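Local coordinates for kinetochore protein Mis16 (Schizosaccharomyces japonicus, PDB 4XYH) that recognises histone H4 and, independently, the CENP-A-specific chaperone Scm3, and probably works with the Mis18 complex at centromeres as a WD-repeat beta-propeller, at residues H319-H324 and W353-I358; N290-Y295 and H336-L341. All coordinates share one frame; numbering follows the deposited sequence.

Interaction 1: residues H319-H324 and W353-I358; sequences HTLEGH and WDLSKI
H324 and W353 grip one polar atom together: NE2 of the first and NE1 of the second both bond to OG1 of T343. The other ring nitrogen of H324, ND1, bonds to the carboxylate of D347, so D347, H324, T343 and W353 form the hydrogen-bonded tetrad typical of WD-repeat blades. Both nitrogens of H324 are thereby used, which should fix the flip of its ring. H324 CD2 lies at the edge of the indole, 4.5 Å from W353 CZ2.

Strand 319-321 is the outer strand of one blade, and W353 lies near the end of the third strand, 350-354, of the next; the packing between them is apolar. L321 lays its CD1 over one face of the indole, 3.9 Å from the centroid of the five-membered ring and 15° off its normal, a CH-pi contact. Its other methyl, CD2, turns to CD2 of L355 at 4.1 Å. W353 carries its CG beside the backbone N (chi1 -50°), and the six-membered ring reaches E322, whose carbonyl O lies at the edge in the ring plane, 3.1 Å from CH2. Next comes G323, at phi 153°: a CB there would come within 3.2 Å of W353 CH2 and would also jam against the preceding carbonyl O.

At the far end, H319 swings its ring toward I358 with CG anti to the backbone N. CD1 of I358 sits over one ring face, 3.5 Å from H319 CD2, while NE2 of H319 bonds to E373.

No polar bond runs straight from one segment to the other, where methyls lie on ring faces; NE2 of H319 and both nitrogens of H324 nonetheless tie 319-324 to the next blade through E373, T343 and D347.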
loop_
_atom_site.group_PDB
_atom_site.type_symbol
_atom_site.label_atom_id
_atom_site.label_comp_id
_atom_site.label_asym_id
_atom_site.label_seq_id
_atom_site.Cartn_x
_atom_site.Cartn_y
_atom_site.Cartn_z
ATOM N N HIS A 319 21.684 -0.314 -2.389
ATOM C CA HIS A 319 21.618 0.797 -3.329
ATOM C C HIS A 319 20.654 1.828 -2.781
ATOM O O HIS A 319 19.862 1.525 -1.891
ATOM C CB HIS A 319 21.176 0.312 -4.717
ATOM C CG HIS A 319 21.299 1.351 -5.787
ATOM N ND1 HIS A 319 22.521 1.765 -6.284
ATOM C CD2 HIS A 319 20.364 2.083 -6.434
ATOM C CE1 HIS A 319 22.325 2.699 -7.198
ATOM N NE2 HIS A 319 21.026 2.915 -7.310
ATOM N N THR A 320 20.723 3.045 -3.306
ATOM C CA THR A 320 19.811 4.097 -2.899
ATOM C C THR A 320 19.144 4.722 -4.115
ATOM O O THR A 320 19.828 5.222 -5.000
ATOM C CB THR A 320 20.532 5.171 -2.097
ATOM O OG1 THR A 320 21.199 4.561 -0.994
ATOM C CG2 THR A 320 19.540 6.204 -1.560
ATOM N N LEU A 321 17.812 4.675 -4.166
ATOM C CA LEU A 321 17.075 5.309 -5.250
ATOM C C LEU A 321 16.784 6.752 -4.890
ATOM O O LEU A 321 16.079 7.014 -3.918
ATOM C CB LEU A 321 15.764 4.573 -5.545
ATOM C CG LEU A 321 15.869 3.074 -5.797
ATOM C CD1 LEU A 321 14.492 2.463 -6.004
ATOM C CD2 LEU A 321 16.764 2.812 -7.004
ATOM N N GLU A 322 17.318 7.690 -5.666
ATOM C CA GLU A 322 17.038 9.105 -5.439
ATOM C C GLU A 322 16.234 9.711 -6.585
ATOM O O GLU A 322 16.328 9.270 -7.727
ATOM C CB GLU A 322 18.340 9.865 -5.246
ATOM C CG GLU A 322 19.343 9.048 -4.490
ATOM C CD GLU A 322 20.368 9.886 -3.777
ATOM O OE1 GLU A 322 19.993 10.605 -2.820
ATOM O OE2 GLU A 322 21.550 9.815 -4.175
ATOM N N GLY A 323 15.427 10.716 -6.273
ATOM C CA GLY A 323 14.653 11.388 -7.293
ATOM C C GLY A 323 13.389 12.007 -6.749
ATOM O O GLY A 323 12.833 12.917 -7.356
ATOM N N HIS A 324 12.916 11.512 -5.613
ATOM C CA HIS A 324 11.792 12.161 -4.951
ATOM C C HIS A 324 12.254 13.426 -4.221
ATOM O O HIS A 324 13.397 13.535 -3.798
ATOM C CB HIS A 324 11.101 11.213 -3.977
ATOM C CG HIS A 324 10.137 10.266 -4.626
ATOM N ND1 HIS A 324 9.046 10.690 -5.354
ATOM C CD2 HIS A 324 10.082 8.911 -4.625
ATOM C CE1 HIS A 324 8.366 9.640 -5.782
ATOM N NE2 HIS A 324 8.976 8.550 -5.353
ATOM N N TRP A 353 10.533 2.530 -11.025
ATOM C CA TRP A 353 11.969 2.287 -11.105
ATOM C C TRP A 353 12.284 0.956 -11.767
ATOM O O TRP A 353 11.547 -0.017 -11.603
ATOM C CB TRP A 353 12.602 2.301 -9.721
ATOM C CG TRP A 353 12.260 3.492 -8.879
ATOM C CD1 TRP A 353 11.175 3.632 -8.065
ATOM C CD2 TRP A 353 13.022 4.699 -8.742
ATOM N NE1 TRP A 353 11.210 4.848 -7.437
ATOM C CE2 TRP A 353 12.334 5.523 -7.831
ATOM C CE3 TRP A 353 14.222 5.160 -9.296
ATOM C CZ2 TRP A 353 12.799 6.794 -7.466
ATOM C CZ3 TRP A 353 14.684 6.426 -8.935
ATOM C CH2 TRP A 353 13.970 7.225 -8.029
ATOM N N ASP A 354 13.394 0.917 -12.497
ATOM C CA ASP A 354 13.880 -0.292 -13.152
ATOM C C ASP A 354 15.291 -0.611 -12.644
ATOM O O ASP A 354 16.271 -0.042 -13.113
ATOM C CB ASP A 354 13.868 -0.104 -14.671
ATOM C CG ASP A 354 14.315 -1.350 -15.443
ATOM O OD1 ASP A 354 14.962 -2.251 -14.872
ATOM O OD2 ASP A 354 14.028 -1.410 -16.657
ATOM N N LEU A 355 15.395 -1.538 -11.701
ATOM C CA LEU A 355 16.684 -1.827 -11.083
ATOM C C LEU A 355 17.729 -2.383 -12.056
ATOM O O LEU A 355 18.922 -2.400 -11.746
ATOM C CB LEU A 355 16.506 -2.802 -9.928
ATOM C CG LEU A 355 15.529 -2.353 -8.839
ATOM C CD1 LEU A 355 15.648 -3.260 -7.625
ATOM C CD2 LEU A 355 15.738 -0.893 -8.468
ATOM N N SER A 356 17.289 -2.837 -13.224
ATOM C CA SER A 356 18.209 -3.478 -14.160
ATOM C C SER A 356 19.014 -2.425 -14.901
ATOM O O SER A 356 19.995 -2.749 -15.566
ATOM C CB SER A 356 17.465 -4.387 -15.151
ATOM O OG SER A 356 16.827 -3.640 -16.167
ATOM N N LYS A 357 18.608 -1.163 -14.761
ATOM C CA LYS A 357 19.316 -0.052 -15.381
ATOM C C LYS A 357 20.282 0.622 -14.410
ATOM O O LYS A 357 20.852 1.672 -14.724
ATOM C CB LYS A 357 18.328 0.986 -15.920
ATOM C CG LYS A 357 17.378 0.457 -16.983
ATOM C CD LYS A 357 18.136 -0.133 -18.163
ATOM C CE LYS A 357 17.218 -0.939 -19.070
ATOM N NZ LYS A 357 16.132 -0.082 -19.624
ATOM N N ILE A 358 20.453 0.037 -13.227
ATOM C CA ILE A 358 21.362 0.612 -12.240
ATOM C C ILE A 358 22.784 0.572 -12.780
ATOM O O ILE A 358 23.236 -0.455 -13.281
ATOM C CB ILE A 358 21.300 -0.132 -10.888
ATOM C CG1 ILE A 358 20.027 0.249 -10.131
ATOM C CG2 ILE A 358 22.525 0.187 -10.039
ATOM C CD1 ILE A 358 19.891 -0.423 -8.783
#

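Interaction 2: residues N290-Y295 and H336-L341; sequences NPFNDY and HDEPIL
N290 hands one amide hydrogen straight to the neighbouring segment: its ND2 donates to the backbone O of E338 at 2.8 Å, and that oxygen lies in the amide plane. OD1 accepts from the backbone N of F292 and of N293, one from each face of the amide plane: an Asx turn with F292 N, extended to an Asx motif by N293 N. A chi1 of -177°, with CG anti to the backbone N, lets the amide serve both segments. Cutting N290 back to an alanine would take away donor and acceptor together, and would probably leave the E338 carbonyl and the F292 and N293 amides without these partners.

The loop joins the first two strands of one propeller blade, and 336-341 holds the equivalent corner of the next, where D337 to I340 make a type I turn. F292 reaches across that corner. Its ring runs obliquely along the backbone from H336 to E338, with CD2 3.5 Å from E338 CA.

E338 answers with a fully extended side chain (chi1 180°), which carries its carboxylate back over the loop, its plane nearly parallel to that of the F292 ring, 11° apart. OE1 rests 3.6 Å from F292 CB, and OE2 lies 3.5 Å from N293 CB. A water accepts from N293 ND2 and donates to E338 OE2, while N293 OD1 takes the backbone N of Y295 in a second Asx turn.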
loop_
_atom_site.group_PDB
_atom_site.type_symbol
_atom_site.label_atom_id
_atom_site.label_comp_id
_atom_site.label_asym_id
_atom_site.label_seq_id
_atom_site.Cartn_x
_atom_site.Cartn_y
_atom_site.Cartn_z
ATOM N N ASN A 290 10.381 -8.252 -2.432
ATOM C CA ASN A 290 10.307 -8.568 -3.853
ATOM C C ASN A 290 9.723 -9.961 -4.012
ATOM O O ASN A 290 10.184 -10.888 -3.371
ATOM C CB ASN A 290 11.700 -8.482 -4.485
ATOM C CG ASN A 290 11.696 -8.739 -5.992
ATOM O OD1 ASN A 290 11.539 -9.876 -6.441
ATOM N ND2 ASN A 290 11.916 -7.680 -6.775
ATOM N N PRO A 291 8.691 -10.106 -4.856
ATOM C CA PRO A 291 7.988 -11.390 -5.008
ATOM C C PRO A 291 8.747 -12.447 -5.840
ATOM O O PRO A 291 8.303 -13.590 -5.898
ATOM C CB PRO A 291 6.684 -10.991 -5.707
ATOM C CG PRO A 291 7.020 -9.743 -6.457
ATOM C CD PRO A 291 8.053 -9.021 -5.623
ATOM N N PHE A 292 9.869 -12.081 -6.457
ATOM C CA PHE A 292 10.653 -13.038 -7.235
ATOM C C PHE A 292 11.947 -13.425 -6.519
ATOM O O PHE A 292 12.396 -14.573 -6.567
ATOM C CB PHE A 292 10.957 -12.466 -8.617
ATOM C CG PHE A 292 9.730 -12.218 -9.436
ATOM C CD1 PHE A 292 9.148 -13.247 -10.164
ATOM C CD2 PHE A 292 9.134 -10.962 -9.457
ATOM C CE1 PHE A 292 7.997 -13.027 -10.917
ATOM C CE2 PHE A 292 7.984 -10.727 -10.211
ATOM C CZ PHE A 292 7.408 -11.758 -10.938
ATOM N N ASN A 293 12.515 -12.455 -5.822
ATOM C CA ASN A 293 13.803 -12.594 -5.174
ATOM C C ASN A 293 13.616 -12.574 -3.664
ATOM O O ASN A 293 13.445 -11.505 -3.064
ATOM C CB ASN A 293 14.727 -11.471 -5.644
ATOM C CG ASN A 293 16.106 -11.551 -5.032
ATOM O OD1 ASN A 293 16.329 -12.263 -4.045
ATOM N ND2 ASN A 293 17.042 -10.803 -5.609
ATOM N N ASP A 294 13.662 -13.762 -3.061
ATOM C CA ASP A 294 13.295 -13.957 -1.663
ATOM C C ASP A 294 14.183 -13.219 -0.660
ATOM O O ASP A 294 13.851 -13.175 0.518
ATOM C CB ASP A 294 13.296 -15.458 -1.310
ATOM C CG ASP A 294 12.223 -16.252 -2.060
ATOM O OD1 ASP A 294 11.268 -15.632 -2.570
ATOM O OD2 ASP A 294 12.328 -17.502 -2.133
ATOM N N TYR A 295 15.302 -12.654 -1.104
ATOM C CA TYR A 295 16.206 -11.942 -0.192
ATOM C C TYR A 295 16.153 -10.432 -0.374
ATOM O O TYR A 295 16.724 -9.688 0.431
ATOM C CB TYR A 295 17.657 -12.433 -0.372
ATOM C CG TYR A 295 17.789 -13.906 -0.082
ATOM C CD1 TYR A 295 17.921 -14.361 1.222
ATOM C CD2 TYR A 295 17.733 -14.850 -1.108
ATOM C CE1 TYR A 295 18.006 -15.722 1.507
ATOM C CE2 TYR A 295 17.821 -16.216 -0.831
ATOM C CZ TYR A 295 17.957 -16.638 0.479
ATOM O OH TYR A 295 18.045 -17.978 0.769
ATOM N N HIS A 336 4.709 -8.585 -11.775
ATOM C CA HIS A 336 4.993 -9.198 -13.070
ATOM C C HIS A 336 6.472 -9.165 -13.482
ATOM O O HIS A 336 6.903 -9.992 -14.278
ATOM C CB HIS A 336 4.159 -8.521 -14.166
ATOM C CG HIS A 336 2.680 -8.582 -13.926
ATOM N ND1 HIS A 336 1.906 -7.452 -13.758
ATOM C CD2 HIS A 336 1.836 -9.634 -13.825
ATOM C CE1 HIS A 336 0.649 -7.808 -13.563
ATOM N NE2 HIS A 336 0.579 -9.124 -13.597
ATOM N N ASP A 337 7.242 -8.215 -12.955
ATOM C CA ASP A 337 8.629 -8.015 -13.393
ATOM C C ASP A 337 9.564 -7.762 -12.219
ATOM O O ASP A 337 9.503 -6.709 -11.587
ATOM C CB ASP A 337 8.735 -6.838 -14.367
ATOM C CG ASP A 337 7.960 -7.063 -15.642
ATOM O OD1 ASP A 337 8.354 -7.954 -16.421
ATOM O OD2 ASP A 337 6.960 -6.349 -15.868
ATOM N N GLU A 338 10.448 -8.710 -11.958
ATOM C CA GLU A 338 11.331 -8.659 -10.806
ATOM C C GLU A 338 12.058 -7.306 -10.574
ATOM O O GLU A 338 12.095 -6.818 -9.454
ATOM C CB GLU A 338 12.356 -9.795 -10.916
ATOM C CG GLU A 338 13.360 -9.851 -9.770
ATOM C CD GLU A 338 14.238 -11.094 -9.835
ATOM O OE1 GLU A 338 13.908 -12.008 -10.628
ATOM O OE2 GLU A 338 15.253 -11.149 -9.100
ATOM N N PRO A 339 12.627 -6.692 -11.620
ATOM C CA PRO A 339 13.387 -5.485 -11.280
ATOM C C PRO A 339 12.565 -4.185 -11.186
ATOM O O PRO A 339 13.150 -3.107 -11.029
ATOM C CB PRO A 339 14.395 -5.385 -12.430
ATOM C CG PRO A 339 13.723 -6.010 -13.574
ATOM C CD PRO A 339 12.776 -7.055 -13.045
ATOM N N ILE A 340 11.244 -4.278 -11.283
ATOM C CA ILE A 340 10.401 -3.098 -11.353
ATOM C C ILE A 340 9.695 -2.851 -10.022
ATOM O O ILE A 340 9.055 -3.756 -9.476
ATOM C CB ILE A 340 9.341 -3.244 -12.464
ATOM C CG1 ILE A 340 10.001 -3.512 -13.831
ATOM C CG2 ILE A 340 8.415 -2.038 -12.495
ATOM C CD1 ILE A 340 10.783 -2.352 -14.415
ATOM N N LEU A 341 9.824 -1.637 -9.497
ATOM C CA LEU A 341 9.041 -1.221 -8.333
ATOM C C LEU A 341 8.528 0.214 -8.490
ATOM O O LEU A 341 9.014 0.983 -9.318
ATOM C CB LEU A 341 9.849 -1.349 -7.036
ATOM C CG LEU A 341 10.861 -0.265 -6.679
ATOM C CD1 LEU A 341 11.317 -0.380 -5.229
ATOM C CD2 LEU A 341 12.048 -0.399 -7.596
HETATM O O HOH W 1 16.677 -9.135 -7.923
#

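In the fold
Both interactions join the same two neighbouring blades, whose strands include 296-301 and 319-321 on one side and 340-345 and 350-354 on the other. The centres of the two contacts are about 14 Å apart. They meet through adjacent strands 340-345 and 350-354, where W353 N to L341 O and L355 N to P339 O, each 2.8 Å, are probable hydrogen bonds. Interaction 1 is partly buried and covers more surface, 353 against 253 Å²; it works by methyl-to-ring packing beside the blade's polar tetrad. Interaction 2 is a surface contact between loops, where a direct amide-to-carbonyl bond and a water bridge supplement the packing of a largely exposed aromatic ring.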